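Local coordinates for alanine racemase (Acinetobacter baumannii, PDB 4QHR), which belongs to the alanine racemase family, joining an N-terminal TIM-barrel domain that carries a covalently bound pyridoxal phosphate group to a C-terminal beta-strand domain, at residues 112-116 with 149-153. Numbering follows the deposited sequence.
Sequences KQAYI and SEGFT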
# COMPACT_ATOMS: atom_id res chain seq x y z
N LYS A 112 -0.67 19.70 34.24
CA LYS A 112 -1.73 20.68 34.04
C LYS A 112 -1.26 22.14 33.95
O LYS A 112 -1.74 22.88 33.12
CB LYS A 112 -2.81 20.51 35.11
CG LYS A 112 -2.47 21.10 36.46
CD LYS A 112 -3.60 20.83 37.43
CE LYS A 112 -3.23 21.20 38.86
NZ LYS A 112 -3.85 20.19 39.79
N GLN A 113 -0.31 22.55 34.79
CA GLN A 113 0.04 23.98 34.79
C GLN A 113 0.63 24.45 33.45
O GLN A 113 0.14 25.43 32.87
CB GLN A 113 0.87 24.37 36.01
CG GLN A 113 -0.10 24.60 37.20
CD GLN A 113 0.50 24.54 38.59
OE1 GLN A 113 -0.24 24.50 39.58
NE2 GLN A 113 1.84 24.52 38.69
N ALA A 114 1.62 23.73 32.94
CA ALA A 114 2.22 24.06 31.65
C ALA A 114 1.21 23.95 30.47
O ALA A 114 1.14 24.80 29.61
CB ALA A 114 3.42 23.17 31.40
N TYR A 115 0.42 22.88 30.48
CA TYR A 115 -0.59 22.64 29.48
C TYR A 115 -1.58 23.79 29.46
O TYR A 115 -1.83 24.35 28.42
CB TYR A 115 -1.28 21.29 29.75
CG TYR A 115 -2.17 20.78 28.65
CD1 TYR A 115 -3.46 21.25 28.50
CD2 TYR A 115 -1.71 19.81 27.73
CE1 TYR A 115 -4.31 20.74 27.51
CE2 TYR A 115 -2.54 19.31 26.71
CZ TYR A 115 -3.84 19.79 26.59
OH TYR A 115 -4.69 19.32 25.58
N ILE A 116 -2.07 24.20 30.61
CA ILE A 116 -3.05 25.31 30.69
C ILE A 116 -2.38 26.65 30.35
O ILE A 116 -2.95 27.47 29.62
CB ILE A 116 -3.71 25.36 32.09
CG1 ILE A 116 -4.65 24.15 32.22
CG2 ILE A 116 -4.50 26.67 32.28
CD1 ILE A 116 -5.10 23.89 33.64
N SER A 149 -12.73 21.97 36.96
CA SER A 149 -12.37 22.46 38.28
C SER A 149 -10.88 22.61 38.42
O SER A 149 -10.44 23.47 39.13
CB SER A 149 -12.99 21.60 39.40
OG SER A 149 -12.29 20.39 39.53
N GLU A 150 -10.09 21.79 37.71
CA GLU A 150 -8.63 21.96 37.65
C GLU A 150 -8.13 23.10 36.78
O GLU A 150 -6.95 23.33 36.75
CB GLU A 150 -7.97 20.63 37.19
CG GLU A 150 -8.08 19.50 38.19
CD GLU A 150 -7.24 19.72 39.44
OE1 GLU A 150 -6.28 20.53 39.40
OE2 GLU A 150 -7.58 19.12 40.47
N GLY A 151 -9.01 23.80 36.06
CA GLY A 151 -8.66 24.97 35.26
C GLY A 151 -8.59 24.75 33.75
O GLY A 151 -8.22 25.68 33.00
N PHE A 152 -9.00 23.58 33.27
CA PHE A 152 -8.96 23.26 31.86
C PHE A 152 -10.18 23.78 31.10
O PHE A 152 -11.30 23.83 31.62
CB PHE A 152 -8.88 21.76 31.59
CG PHE A 152 -7.58 21.12 31.97
CD1 PHE A 152 -6.51 21.05 31.06
CD2 PHE A 152 -7.41 20.57 33.20
CE1 PHE A 152 -5.32 20.42 31.41
CE2 PHE A 152 -6.21 19.93 33.54
CZ PHE A 152 -5.17 19.88 32.64
N THR A 153 -9.96 24.09 29.83
CA THR A 153 -11.04 24.32 28.89
C THR A 153 -11.14 23.03 28.09
O THR A 153 -10.13 22.56 27.48
CB THR A 153 -10.77 25.52 27.97
OG1 THR A 153 -10.76 26.73 28.75
CG2 THR A 153 -11.82 25.64 26.85
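Phe152 lies against the helix 112-117 and meets three of its side chains. Ile116 covers one face of the ring. Its CD1 stands 3.9 Å from the centroid of the Phe152 ring and only 2° off the ring normal, a well-centred CH-pi contact. With CG1 anti to the carbonyl carbon (chi1 -70°) and the chain extended beyond it, this methyl is carried out over the ring. The same CD1 also packs on the backbone, 3.6 Å from Gly151 C. Tyr115 comes at the rim of the phenyl ring, where its CD1 lies 3.6 Å from Phe152 CE1, near the Phe152 plane. The two ring planes meet obliquely, at 58°. Lys112 adds its aliphatic base, with CB 3.5 Å from Phe152 CZ.

The charged contact is at the end of the lysine chain. Lys112 NZ gives a hydrogen-bonded salt bridge to Glu150 OE1. The 2.5 Å between Lys112 NZ and Glu150 OE1 is unusually short, so the exact length is doubtful, but the ion pair itself stands. The two side chains cross at about a right angle.

Gly151 ends the helix 139-149 in a Schellman motif with positive phi, and the chain then turns into strand 154-157 of the barrel. Leu108 and Ile109 of helix 102-110 and Val122 of strand 122-125 also touch Phe152. Tyr115 OH is hydrogen-bonded to Lys121 O and Cys97 N.

The contact therefore joins the short helix 112-117, which precedes strand 122-125, to the turn before strand 154-157. Apolar packing on the buried Phe152 ring carries it, while the partly exposed Lys112-Glu150 ion pair is probably weakened by solvent.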